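Local structure of ORF10 (Moritella marina, 6RIW) at residues Pro228-Met233 and Leu586-Tyr591; Met41-Ala46 and Arg594-Thr599; Asp54-Tyr59 and Ala629-Leu634; Asp87-Trp92 and Ala169-Tyr174; Lys47-Lys52 and Tyr59-Gly64. The protein forms the ketosynthase-chain length factor didomain of a polyunsaturated fatty acid synthase, where it probably helps condense acyl units onto the growing fatty acyl chain. All blocks are in the same frame, centred on the assembly; numbering follows the deposited sequence.

Interaction 1 of 5, residues Pro228-Met233 and Leu586-Tyr591; sequences PMFVNM and LELHQY
Phe230 and Tyr591 bring the two backbones closest, their CA atoms 8.1 Å apart, with Phe230 in the first turn of helix 228-237 and Tyr591 near the start of helix 589-595, after the 3-10 turn at 586-588. The first segment belongs to the ketosynthase half and the second to the chain length factor half, so this buried contact is part of the interface between two thiolase-fold domains. Phe230 carries its ring beside its own carbonyl carbon (chi1 -170°) and in this way reaches over to the 3-10 turn. There CE2 of Phe230 lies 3.9 Å from the backbone O of Leu588, while CZ of Phe230 is 4.4 Å from CD1 of Leu588. Next to CE2 on the same side of the ring, CD2 of Phe230 approaches CD2 of Tyr591 at 4.2 Å. The tyrosine extends further, toward Met233, whose CB sits at the edge of the Tyr591 ring, in its plane. This carbon is 3.6 Å from OH of Tyr591, and the bend at chi2 of Met233 carries SD on past the hydroxyl. A leucine at Tyr591 would probably leave Met233 CB without its aromatic edge and open a gap between the two helices. Behind the contact, Phe230 also meets the rings of Phe124 and Tyr637, and its carbonyl oxygen is bonded to the Tyr637 hydroxyl. The chain length factor turn is itself pinned by His589, whose ND1 donates within its ring plane to Leu586 O at 2.8 Å, an oxygen that also accepts from His589 N.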
# COMPACT_ATOMS: atom_id res chain seq x y z
N PRO A 228 1.23 11.23 11.25
CA PRO A 228 2.41 12.11 11.12
C PRO A 228 3.56 11.75 12.05
O PRO A 228 4.73 11.97 11.68
CB PRO A 228 1.84 13.50 11.43
CG PRO A 228 0.38 13.40 11.03
CD PRO A 228 -0.02 11.99 11.44
N MET A 229 3.29 11.20 13.24
CA MET A 229 4.39 10.80 14.11
C MET A 229 5.18 9.66 13.49
O MET A 229 6.42 9.65 13.57
CB MET A 229 3.87 10.39 15.50
CG MET A 229 5.01 9.96 16.42
SD MET A 229 4.45 9.26 17.98
CE MET A 229 3.75 10.73 18.72
N PHE A 230 4.49 8.71 12.86
CA PHE A 230 5.17 7.61 12.18
C PHE A 230 6.00 8.12 11.01
O PHE A 230 7.15 7.68 10.81
CB PHE A 230 4.13 6.60 11.68
CG PHE A 230 4.72 5.31 11.17
CD1 PHE A 230 5.09 5.17 9.84
CD2 PHE A 230 4.87 4.22 12.02
CE1 PHE A 230 5.63 3.97 9.36
CE2 PHE A 230 5.40 3.02 11.57
CZ PHE A 230 5.79 2.90 10.23
N VAL A 231 5.45 9.08 10.25
CA VAL A 231 6.16 9.65 9.10
C VAL A 231 7.40 10.41 9.55
O VAL A 231 8.49 10.29 8.97
CB VAL A 231 5.22 10.56 8.30
CG1 VAL A 231 6.01 11.35 7.26
CG2 VAL A 231 4.11 9.72 7.66
N ASN A 232 7.24 11.26 10.56
CA ASN A 232 8.33 12.15 10.92
C ASN A 232 9.44 11.42 11.67
O ASN A 232 10.62 11.77 11.54
CB ASN A 232 7.78 13.32 11.75
CG ASN A 232 7.07 14.35 10.89
OD1 ASN A 232 6.45 14.02 9.85
ND2 ASN A 232 7.17 15.62 11.29
N MET A 233 9.09 10.41 12.47
CA MET A 233 10.12 9.55 13.03
C MET A 233 10.92 8.86 11.93
O MET A 233 12.15 8.72 12.04
CB MET A 233 9.50 8.51 13.97
CG MET A 233 8.96 9.09 15.26
SD MET A 233 10.25 9.84 16.31
CE MET A 233 9.23 10.60 17.59
N LEU A 586 0.13 -5.01 10.30
CA LEU A 586 -0.50 -4.42 11.47
C LEU A 586 0.45 -4.33 12.66
O LEU A 586 0.23 -3.49 13.55
CB LEU A 586 -1.73 -5.24 11.83
CG LEU A 586 -2.85 -5.25 10.76
CD1 LEU A 586 -3.94 -6.26 11.16
CD2 LEU A 586 -3.45 -3.86 10.56
N GLU A 587 1.51 -5.17 12.70
CA GLU A 587 2.50 -5.05 13.78
C GLU A 587 3.27 -3.73 13.72
O GLU A 587 3.97 -3.39 14.69
CB GLU A 587 3.49 -6.23 13.77
CG GLU A 587 2.81 -7.56 14.10
CD GLU A 587 3.80 -8.72 14.24
OE1 GLU A 587 4.98 -8.58 13.83
OE2 GLU A 587 3.39 -9.78 14.76
N LEU A 588 3.14 -2.96 12.64
CA LEU A 588 3.77 -1.65 12.61
C LEU A 588 3.26 -0.70 13.70
O LEU A 588 3.95 0.29 14.01
CB LEU A 588 3.57 -0.99 11.23
CG LEU A 588 4.32 -1.63 10.04
CD1 LEU A 588 4.00 -0.85 8.77
CD2 LEU A 588 5.80 -1.67 10.30
N HIS A 589 2.08 -0.96 14.26
CA HIS A 589 1.58 -0.15 15.37
C HIS A 589 2.43 -0.31 16.62
O HIS A 589 2.36 0.54 17.52
CB HIS A 589 0.12 -0.50 15.67
CG HIS A 589 -0.80 -0.16 14.53
ND1 HIS A 589 -1.19 -1.08 13.58
CD2 HIS A 589 -1.37 1.02 14.17
CE1 HIS A 589 -1.96 -0.49 12.68
NE2 HIS A 589 -2.10 0.79 13.02
N GLN A 590 3.24 -1.37 16.69
CA GLN A 590 4.10 -1.55 17.86
C GLN A 590 5.16 -0.46 17.95
O GLN A 590 5.64 -0.18 19.05
CB GLN A 590 4.75 -2.94 17.82
CG GLN A 590 3.74 -4.05 17.98
CD GLN A 590 4.32 -5.42 17.66
OE1 GLN A 590 5.53 -5.58 17.65
NE2 GLN A 590 3.45 -6.41 17.43
N TYR A 591 5.53 0.17 16.83
CA TYR A 591 6.57 1.18 16.87
C TYR A 591 6.12 2.41 17.66
O TYR A 591 6.82 2.88 18.58
CB TYR A 591 7.01 1.57 15.47
CG TYR A 591 8.03 2.66 15.53
CD1 TYR A 591 9.27 2.43 16.11
CD2 TYR A 591 7.74 3.94 15.06
CE1 TYR A 591 10.21 3.46 16.22
CE2 TYR A 591 8.67 4.96 15.16
CZ TYR A 591 9.90 4.71 15.74
OH TYR A 591 10.81 5.73 15.84

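Interaction 2 of 5, residues Met41-Ala46 and Arg594-Thr599; sequences MGVDPA and RVNLTT
Val43 presses one methyl, CG1, between Asn596 and Thr599 across the boundary of the ketosynthase and chain length factor halves. Val43 comes from the loop after helix 38-41, and its partners lie where helix 589-595 gives way to helix 597-608. This is the closer-packed part, with Val43 and Asn596 buried. CG1 of Val43 is 3.9 Å from ND2 of Asn596 and 4.0 Å from OD1 of the same amide, the two side chains arriving from opposite directions. OG1 of Thr599 flanks the same methyl at 4.1 Å. The polar ends find their bonds nearby: Asn596 OD1 accepts from Arg592 NE, Asn596 ND2 gives a weak bond to Tyr158 O, and Thr599 OG1 is bonded to the Tyr48 hydroxyl. Arg592 also reaches Met41 O through NH2, which ties the end of helix 38-41 to the asparagine. The chi1 of Asn596, -145°, lies away from a staggered value. Gly42 leaves the helix with a positive phi of 68°, just before Val43.

The other side is loose and faces solvent. Asp44 and Ala46 are exposed, and what order they have is internal: Ala46 N donates to Asp44 OD1 at 3.0 Å from above the carboxylate plane, an Asx turn. Since no hydrogen bond joins the two segments directly, the valine contributes shape alone, a methyl fitted among polar groups whose hydrogen bonds are made to other residues, and directional links between the domains here include those of Arg592 to Met41 O and of Tyr48 to Thr599.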
# COMPACT_ATOMS: atom_id res chain seq x y z
N MET A 41 -0.11 15.21 15.67
CA MET A 41 0.65 14.18 16.38
C MET A 41 -0.14 13.47 17.47
O MET A 41 0.32 12.42 17.93
CB MET A 41 1.91 14.79 17.01
CG MET A 41 2.84 15.49 16.01
SD MET A 41 3.57 14.29 14.85
CE MET A 41 4.49 15.40 13.74
N GLY A 42 -1.29 14.01 17.90
CA GLY A 42 -2.05 13.44 19.01
C GLY A 42 -1.37 13.57 20.35
O GLY A 42 -1.83 12.99 21.35
N VAL A 43 -0.25 14.29 20.38
CA VAL A 43 0.56 14.57 21.57
C VAL A 43 1.17 15.95 21.36
O VAL A 43 1.17 16.49 20.25
CB VAL A 43 1.69 13.54 21.77
CG1 VAL A 43 1.15 12.14 22.08
CG2 VAL A 43 2.57 13.52 20.52
N ASP A 44 1.73 16.52 22.42
CA ASP A 44 2.49 17.77 22.31
C ASP A 44 3.77 17.50 21.53
O ASP A 44 4.63 16.75 22.02
CB ASP A 44 2.79 18.30 23.72
CG ASP A 44 3.73 19.52 23.73
OD1 ASP A 44 4.11 20.04 22.67
OD2 ASP A 44 4.07 19.97 24.86
N PRO A 45 3.95 18.07 20.33
CA PRO A 45 5.14 17.74 19.52
C PRO A 45 6.46 18.09 20.19
O PRO A 45 7.46 17.41 19.96
CB PRO A 45 4.93 18.56 18.24
CG PRO A 45 3.44 18.79 18.18
CD PRO A 45 3.01 18.96 19.60
N ALA A 46 6.48 19.13 21.03
CA ALA A 46 7.73 19.52 21.69
C ALA A 46 8.28 18.41 22.57
O ALA A 46 9.50 18.30 22.73
CB ALA A 46 7.51 20.79 22.52
N ARG A 594 5.81 1.74 21.27
CA ARG A 594 7.01 2.03 22.07
C ARG A 594 7.21 3.53 22.26
O ARG A 594 7.37 4.02 23.39
CB ARG A 594 8.23 1.41 21.37
CG ARG A 594 9.59 1.89 21.89
CD ARG A 594 10.73 1.81 20.87
NE ARG A 594 11.83 2.64 21.37
CZ ARG A 594 12.78 2.22 22.19
NH1 ARG A 594 12.81 0.95 22.58
NH2 ARG A 594 13.71 3.07 22.64
N VAL A 595 7.20 4.28 21.18
CA VAL A 595 7.64 5.68 21.22
C VAL A 595 6.75 6.50 22.15
O VAL A 595 7.24 7.35 22.92
CB VAL A 595 7.65 6.25 19.79
CG1 VAL A 595 7.70 7.76 19.82
CG2 VAL A 595 8.83 5.66 19.00
N ASN A 596 5.45 6.23 22.14
CA ASN A 596 4.50 7.07 22.86
C ASN A 596 4.62 6.91 24.38
O ASN A 596 4.12 7.76 25.13
CB ASN A 596 3.09 6.74 22.39
CG ASN A 596 2.17 7.95 22.37
OD1 ASN A 596 1.50 8.20 21.37
ND2 ASN A 596 2.10 8.67 23.50
N LEU A 597 5.29 5.85 24.84
CA LEU A 597 5.45 5.69 26.28
C LEU A 597 6.23 6.84 26.91
O LEU A 597 6.15 7.02 28.13
CB LEU A 597 6.11 4.34 26.60
CG LEU A 597 5.22 3.13 26.29
CD1 LEU A 597 6.02 1.82 26.43
CD2 LEU A 597 4.04 3.12 27.22
N THR A 598 6.98 7.61 26.12
CA THR A 598 7.61 8.86 26.58
C THR A 598 6.65 9.73 27.39
O THR A 598 6.93 10.12 28.53
CB THR A 598 8.14 9.66 25.38
OG1 THR A 598 9.25 8.96 24.81
CG2 THR A 598 8.59 11.06 25.81
N THR A 599 5.52 10.09 26.79
CA THR A 599 4.60 10.95 27.51
C THR A 599 3.62 10.15 28.34
O THR A 599 3.12 10.66 29.35
CB THR A 599 3.84 11.87 26.54
OG1 THR A 599 3.29 11.10 25.46
CG2 THR A 599 4.78 12.93 25.98

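Interaction 3 of 5, residues Asp54-Tyr59 and Ala629-Leu634; sequences DTDKFY and ASAAQL
Thr55 and Ala631 meet methyl to methyl where a type II beta turn, Asp54 to Lys57, from the ketosynthase half touches the loop between helices 614-628 and 634-638 of the chain length factor half. The turn is closed by a weak bond from Lys57 N to Asp54 O. The apolar part is small but tight. CG2 of Thr55, anti to the backbone N, stands 3.4 Å from CB of Ala631, closer than carbons usually pack. Ala631 CB also lies 4.2 Å from OD1 of Asp56, so the alanine is set against two successive corners of the turn.

The ionic part belongs to Asp56, which occupies the third position of the turn with a positive phi of 60°. Its OD2 forms salt bridges with Arg594 and Lys625, both from the chain length factor half, so this buried carboxylate is probably kept ionised. Arg594 in turn bonds to Ala629 O, and thereby fastens both loops to helix 589-595.

The remaining polar link passes through solvent, since no hydrogen bond joins the segments directly. Between the segments, one water donates to Asp56 OD1 and accepts from the backbone N of Ala632 at 3.0 Å.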
# COMPACT_ATOMS: atom_id res chain seq x y z
N ASP A 54 18.92 11.57 18.00
CA ASP A 54 18.35 11.28 19.31
C ASP A 54 17.24 10.24 19.20
O ASP A 54 16.34 10.37 18.36
CB ASP A 54 17.81 12.56 19.96
CG ASP A 54 18.92 13.52 20.37
OD1 ASP A 54 20.10 13.13 20.31
OD2 ASP A 54 18.61 14.67 20.76
N THR A 55 17.30 9.22 20.05
CA THR A 55 16.39 8.08 19.93
C THR A 55 14.96 8.46 20.32
O THR A 55 14.74 9.16 21.31
CB THR A 55 16.86 6.94 20.84
OG1 THR A 55 18.26 6.72 20.66
CG2 THR A 55 16.10 5.67 20.51
N ASP A 56 14.00 7.95 19.55
CA ASP A 56 12.56 8.18 19.77
C ASP A 56 12.21 9.67 19.71
O ASP A 56 11.24 10.10 20.34
CB ASP A 56 12.07 7.58 21.09
CG ASP A 56 12.40 6.08 21.24
OD1 ASP A 56 12.32 5.31 20.26
OD2 ASP A 56 12.76 5.68 22.36
N LYS A 57 12.96 10.45 18.92
CA LYS A 57 12.72 11.88 18.74
C LYS A 57 12.77 12.23 17.26
O LYS A 57 13.51 11.61 16.49
CB LYS A 57 13.77 12.72 19.49
CG LYS A 57 13.91 12.41 20.95
CD LYS A 57 12.76 13.00 21.74
CE LYS A 57 13.03 12.88 23.23
NZ LYS A 57 11.81 13.14 24.04
N PHE A 58 11.99 13.23 16.85
CA PHE A 58 12.22 13.82 15.54
C PHE A 58 12.90 15.17 15.72
O PHE A 58 12.84 15.78 16.78
CB PHE A 58 10.94 13.93 14.69
CG PHE A 58 9.68 14.24 15.45
CD1 PHE A 58 9.53 15.43 16.13
CD2 PHE A 58 8.61 13.36 15.40
CE1 PHE A 58 8.34 15.72 16.79
CE2 PHE A 58 7.42 13.64 16.04
CZ PHE A 58 7.28 14.83 16.74
N TYR A 59 13.63 15.62 14.69
CA TYR A 59 14.36 16.88 14.81
C TYR A 59 13.80 17.95 13.88
O TYR A 59 14.43 18.99 13.71
CB TYR A 59 15.86 16.68 14.57
CG TYR A 59 16.29 16.27 13.16
CD1 TYR A 59 16.71 17.22 12.24
CD2 TYR A 59 16.33 14.94 12.80
CE1 TYR A 59 17.13 16.85 10.97
CE2 TYR A 59 16.75 14.55 11.54
CZ TYR A 59 17.14 15.50 10.63
OH TYR A 59 17.55 15.10 9.38
N ALA A 629 9.16 -2.71 21.78
CA ALA A 629 9.76 -2.75 20.45
C ALA A 629 11.15 -2.15 20.54
O ALA A 629 11.44 -1.40 21.47
CB ALA A 629 8.93 -1.96 19.42
N SER A 630 11.98 -2.44 19.54
CA SER A 630 13.30 -1.83 19.46
C SER A 630 13.19 -0.42 18.91
O SER A 630 12.25 -0.08 18.18
CB SER A 630 14.22 -2.66 18.56
OG SER A 630 14.31 -3.99 19.04
N ALA A 631 14.16 0.42 19.27
CA ALA A 631 14.21 1.77 18.72
C ALA A 631 14.43 1.71 17.21
O ALA A 631 15.00 0.75 16.69
CB ALA A 631 15.34 2.57 19.36
N ALA A 632 13.97 2.76 16.52
CA ALA A 632 14.09 2.82 15.06
C ALA A 632 15.54 2.74 14.62
O ALA A 632 16.43 3.37 15.20
CB ALA A 632 13.48 4.13 14.55
N GLN A 633 15.79 1.93 13.59
CA GLN A 633 17.09 1.88 12.93
C GLN A 633 16.87 2.01 11.43
O GLN A 633 15.78 1.70 10.92
CB GLN A 633 17.84 0.57 13.24
CG GLN A 633 18.01 0.28 14.74
CD GLN A 633 18.98 1.23 15.42
OE1 GLN A 633 19.74 1.95 14.76
NE2 GLN A 633 18.95 1.25 16.76
N LEU A 634 17.91 2.46 10.72
CA LEU A 634 17.77 2.86 9.32
C LEU A 634 17.20 1.74 8.45
O LEU A 634 16.16 1.90 7.79
CB LEU A 634 19.13 3.30 8.76
CG LEU A 634 19.17 3.74 7.29
CD1 LEU A 634 18.32 4.96 7.10
CD2 LEU A 634 20.60 4.03 6.84
O HOH W 1 12.74 5.21 17.75

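Interaction 4 of 5, residues Asp87-Trp92 and Ala169-Tyr174; sequences DDLNQW and ALVAGY
Leu89 meets Val171 just after an inverse gamma turn, centred on Leu170 and closed by a weak bond from Val171 N to Ala169 O, an uncommon bend. The contact lies inside the thiolase-fold ketosynthase half: it joins the first turn of helix 88-104 to the loop that leads into helix 174-183. Its centre is one pair of methyls. CD1 of Leu89 lies 4.0 Å from CG1 of Val171, with the two side chains crossing at about a right angle, and the same leucine carbon is 4.2 Å from O of Val171. A chi1 of -158° places the Leu89 branch beside its own carbonyl carbon, facing the loop.

One helical residue further on, the fit is slacker. OD1 of Asn90 comes only to 4.5 Å from CD2 of Tyr174, and the tyrosine hydroxyl is bonded to that of Tyr82. Leu89 and Asn90 both rest on Pro175, which brings the start of helix 174-183 into the same packing. Behind the loop, Leu170 touches Leu704 and Arg705 of the chain length factor half, so the bend lies near the domain boundary. All four touching residues are buried, and no hydrogen bond crosses between the segments.

The helix start is capped by Asp87. Its OD1 is bonded to Ser128 OG, and its backbone N is bonded to Asn168 OD1, in the same loop just ahead of Ala169. Asp87 OD2 accepts from Leu89 N at 2.8 Å, an almost straight bond (175°) made on the anti side of the carboxylate.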
# COMPACT_ATOMS: atom_id res chain seq x y z
N ASP A 87 -11.33 7.59 9.11
CA ASP A 87 -10.12 8.40 9.18
C ASP A 87 -10.06 9.44 8.06
O ASP A 87 -10.70 9.32 7.01
CB ASP A 87 -8.88 7.49 9.08
CG ASP A 87 -7.57 8.18 9.46
OD1 ASP A 87 -7.27 8.29 10.68
OD2 ASP A 87 -6.80 8.58 8.53
N ASP A 88 -9.21 10.46 8.29
CA ASP A 88 -8.83 11.41 7.23
C ASP A 88 -8.48 10.69 5.94
O ASP A 88 -8.79 11.17 4.83
CB ASP A 88 -7.63 12.23 7.68
CG ASP A 88 -7.97 13.32 8.67
OD1 ASP A 88 -9.16 13.72 8.74
OD2 ASP A 88 -7.05 13.77 9.40
N LEU A 89 -7.75 9.58 6.04
CA LEU A 89 -7.39 8.84 4.83
C LEU A 89 -8.61 8.61 3.95
O LEU A 89 -8.60 8.90 2.75
CB LEU A 89 -6.75 7.50 5.20
CG LEU A 89 -5.88 6.89 4.10
CD1 LEU A 89 -4.91 5.88 4.73
CD2 LEU A 89 -6.72 6.23 3.06
N ASN A 90 -9.67 8.05 4.53
CA ASN A 90 -10.86 7.75 3.75
C ASN A 90 -11.60 9.02 3.37
O ASN A 90 -12.07 9.15 2.23
CB ASN A 90 -11.79 6.84 4.56
CG ASN A 90 -11.09 5.60 5.08
OD1 ASN A 90 -11.17 4.53 4.49
ND2 ASN A 90 -10.39 5.74 6.20
N GLN A 91 -11.73 9.96 4.31
CA GLN A 91 -12.54 11.14 4.05
C GLN A 91 -11.91 12.03 2.99
O GLN A 91 -12.61 12.59 2.13
CB GLN A 91 -12.75 11.92 5.34
CG GLN A 91 -13.56 11.10 6.36
CD GLN A 91 -13.94 11.91 7.58
OE1 GLN A 91 -13.34 12.94 7.86
NE2 GLN A 91 -14.95 11.43 8.32
N TRP A 92 -10.58 12.19 3.03
CA TRP A 92 -9.93 13.01 2.02
C TRP A 92 -10.08 12.38 0.63
O TRP A 92 -10.28 13.10 -0.35
CB TRP A 92 -8.46 13.20 2.35
CG TRP A 92 -8.20 13.99 3.60
CD1 TRP A 92 -9.12 14.67 4.36
CD2 TRP A 92 -6.94 14.16 4.24
NE1 TRP A 92 -8.50 15.25 5.43
CE2 TRP A 92 -7.15 14.96 5.38
CE3 TRP A 92 -5.64 13.71 3.95
CZ2 TRP A 92 -6.12 15.31 6.25
CZ3 TRP A 92 -4.61 14.07 4.82
CH2 TRP A 92 -4.86 14.86 5.95
N ALA A 169 -8.85 -0.03 10.32
CA ALA A 169 -7.59 -0.77 10.25
C ALA A 169 -7.29 -1.31 8.85
O ALA A 169 -6.20 -1.85 8.62
CB ALA A 169 -7.61 -1.93 11.25
N LEU A 170 -8.24 -1.19 7.92
CA LEU A 170 -8.06 -1.67 6.55
C LEU A 170 -7.43 -0.53 5.74
O LEU A 170 -8.07 0.15 4.93
CB LEU A 170 -9.39 -2.14 5.95
CG LEU A 170 -10.18 -3.18 6.77
CD1 LEU A 170 -11.51 -3.47 6.12
CD2 LEU A 170 -9.37 -4.47 6.92
N VAL A 171 -6.15 -0.30 6.02
CA VAL A 171 -5.55 0.96 5.62
C VAL A 171 -5.17 0.96 4.13
O VAL A 171 -5.42 1.94 3.42
CB VAL A 171 -4.33 1.25 6.53
CG1 VAL A 171 -3.45 2.32 5.90
CG2 VAL A 171 -4.82 1.70 7.93
N ALA A 172 -4.56 -0.12 3.64
CA ALA A 172 -3.94 -0.07 2.32
C ALA A 172 -4.97 -0.12 1.18
O ALA A 172 -5.00 0.78 0.32
CB ALA A 172 -2.91 -1.20 2.18
N GLY A 173 -5.82 -1.14 1.15
CA GLY A 173 -6.65 -1.37 -0.02
C GLY A 173 -8.09 -0.89 0.09
O GLY A 173 -8.65 -0.36 -0.88
N TYR A 174 -8.70 -1.06 1.26
CA TYR A 174 -10.11 -0.69 1.41
C TYR A 174 -10.45 0.74 0.99
O TYR A 174 -11.56 0.95 0.48
CB TYR A 174 -10.55 -0.93 2.86
CG TYR A 174 -12.03 -0.70 3.09
CD1 TYR A 174 -12.98 -1.46 2.42
CD2 TYR A 174 -12.47 0.29 3.98
CE1 TYR A 174 -14.35 -1.25 2.63
CE2 TYR A 174 -13.83 0.52 4.19
CZ TYR A 174 -14.77 -0.25 3.51
OH TYR A 174 -16.12 -0.03 3.73

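Interaction 5 of 5, residues Lys47-Lys52 and Tyr59-Gly64; sequences KYTANK and YCVHGG
Tyr59 and Lys52 lie side by side, pointing the same way, where the loop of the ketosynthase half doubles back on itself before strand 62-64. Tyr59 opens the second segment and carries most of the contact. CB of Lys52 sits over the middle of one ring face, 3.9 Å from the Tyr59 centroid, a CH-pi contact. The lysine chain then bends along the ring, so that its CD reaches 3.5 Å from CZ of Tyr59; NZ is too distant for more than a weak cation-pi attraction. Tyr59 takes a chi1 of 67°, between its backbone N and carbonyl carbon, which turns the ring under the lysine. Ala50 O is 3.4 Å from CA of Tyr59, a CA-H...O contact, and the tyrosine hydroxyl is bonded to Tyr241 O. A serine in place of Tyr59 would probably leave the Lys52 chain free to swing and Tyr241 O without this mate. Cys60 points away from the first segment and packs on Tyr241 and Phe258, while its SG accepts a weak bond from His62 N. Val61 comes back: its CG1 is 3.6 Å from OG1 of Thr49, the two side chains crossing nearly at right angles, and that hydroxyl is bonded to Pro45 O. From His62 the chain becomes strand 62-64, antiparallel to strand 34-35 and parallel to strand 259-270, while Lys47 and Tyr48 touch helix 597-608 at Thr599 and Thr598.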
# COMPACT_ATOMS: atom_id res chain seq x y z
N LYS A 47 7.41 17.57 23.16
CA LYS A 47 7.87 16.45 23.98
C LYS A 47 8.61 15.39 23.16
O LYS A 47 9.26 14.52 23.75
CB LYS A 47 6.69 15.78 24.69
CG LYS A 47 6.04 16.65 25.75
CD LYS A 47 6.78 16.52 27.08
CE LYS A 47 6.24 17.50 28.12
NZ LYS A 47 7.10 17.48 29.34
N TYR A 48 8.47 15.41 21.84
CA TYR A 48 9.08 14.41 20.98
C TYR A 48 10.14 15.02 20.06
O TYR A 48 10.63 14.33 19.16
CB TYR A 48 8.00 13.69 20.15
CG TYR A 48 7.17 12.78 21.03
CD1 TYR A 48 6.06 13.28 21.70
CD2 TYR A 48 7.53 11.45 21.24
CE1 TYR A 48 5.30 12.46 22.53
CE2 TYR A 48 6.79 10.62 22.10
CZ TYR A 48 5.67 11.14 22.73
OH TYR A 48 4.90 10.34 23.56
N THR A 49 10.48 16.29 20.27
CA THR A 49 11.42 17.02 19.43
C THR A 49 12.77 17.10 20.13
O THR A 49 12.85 17.48 21.30
CB THR A 49 10.90 18.43 19.11
OG1 THR A 49 9.61 18.35 18.47
CG2 THR A 49 11.87 19.17 18.18
N ALA A 50 13.84 16.75 19.41
CA ALA A 50 15.19 16.93 19.92
C ALA A 50 16.15 17.17 18.76
O ALA A 50 15.75 17.76 17.75
CB ALA A 50 15.61 15.70 20.74
N ASN A 51 17.39 16.72 18.88
CA ASN A 51 18.37 16.86 17.81
C ASN A 51 18.46 15.59 16.98
O ASN A 51 18.02 14.50 17.37
CB ASN A 51 19.75 17.20 18.39
CG ASN A 51 19.72 18.40 19.33
OD1 ASN A 51 19.95 18.26 20.53
ND2 ASN A 51 19.42 19.57 18.78
N LYS A 52 19.07 15.75 15.80
CA LYS A 52 19.34 14.62 14.92
C LYS A 52 20.18 13.57 15.63
O LYS A 52 21.14 13.89 16.33
CB LYS A 52 20.08 15.11 13.67
CG LYS A 52 20.47 14.01 12.71
CD LYS A 52 20.41 14.51 11.29
CE LYS A 52 21.27 15.73 11.13
NZ LYS A 52 22.65 15.46 11.62
N TYR A 59 13.63 15.62 14.69
CA TYR A 59 14.36 16.88 14.81
C TYR A 59 13.80 17.95 13.88
O TYR A 59 14.43 18.99 13.71
CB TYR A 59 15.86 16.68 14.57
CG TYR A 59 16.29 16.27 13.16
CD1 TYR A 59 16.71 17.22 12.24
CD2 TYR A 59 16.33 14.94 12.80
CE1 TYR A 59 17.13 16.85 10.97
CE2 TYR A 59 16.75 14.55 11.54
CZ TYR A 59 17.14 15.50 10.63
OH TYR A 59 17.55 15.10 9.38
N CYS A 60 12.62 17.72 13.30
CA CYS A 60 11.96 18.70 12.46
C CYS A 60 10.46 18.49 12.57
O CYS A 60 10.00 17.34 12.54
CB CYS A 60 12.44 18.56 11.00
SG CYS A 60 11.62 19.66 9.79
N VAL A 61 9.70 19.58 12.74
CA VAL A 61 8.24 19.50 12.78
C VAL A 61 7.59 20.20 11.60
O VAL A 61 6.35 20.22 11.51
CB VAL A 61 7.66 20.03 14.11
CG1 VAL A 61 8.12 19.17 15.28
CG2 VAL A 61 8.05 21.49 14.32
N HIS A 62 8.37 20.75 10.67
CA HIS A 62 7.83 21.43 9.50
C HIS A 62 7.31 20.42 8.49
O HIS A 62 7.91 19.36 8.28
CB HIS A 62 8.90 22.31 8.85
CG HIS A 62 9.15 23.59 9.59
ND1 HIS A 62 10.10 23.70 10.59
CD2 HIS A 62 8.56 24.80 9.49
CE1 HIS A 62 10.08 24.93 11.08
NE2 HIS A 62 9.16 25.62 10.43
N GLY A 63 6.20 20.76 7.85
CA GLY A 63 5.64 19.92 6.80
C GLY A 63 4.51 20.64 6.10
O GLY A 63 4.19 21.79 6.40
N GLY A 64 3.90 19.94 5.14
CA GLY A 64 2.72 20.45 4.49
C GLY A 64 1.51 19.73 5.05
O GLY A 64 1.34 18.54 4.78

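Interactions 1, 2 and 3 join the ketosynthase half to the chain length factor half, whereas 4 and 5 stay within the former. Along the chain, 47-52 and 59-64 pair first, then 87-92 and 169-174; the other three each close hundreds of residues later. Interactions 1, 2, 3 and 5 cluster, with centres about 11 to 15 Å apart. Helix 589-595 serves interactions 1 and 2, and Arg594 links it to Asp56 of interaction 3, while Tyr48 joins interaction 5 to Thr599 of interaction 2. Interaction 4 lies deeper, its centre about 16 Å from that of interaction 1, touching it through Leu586 and Ala169. Residues between helix 38-41 and strand 62-64 thus supply one part of the interface, helix 228-237 another.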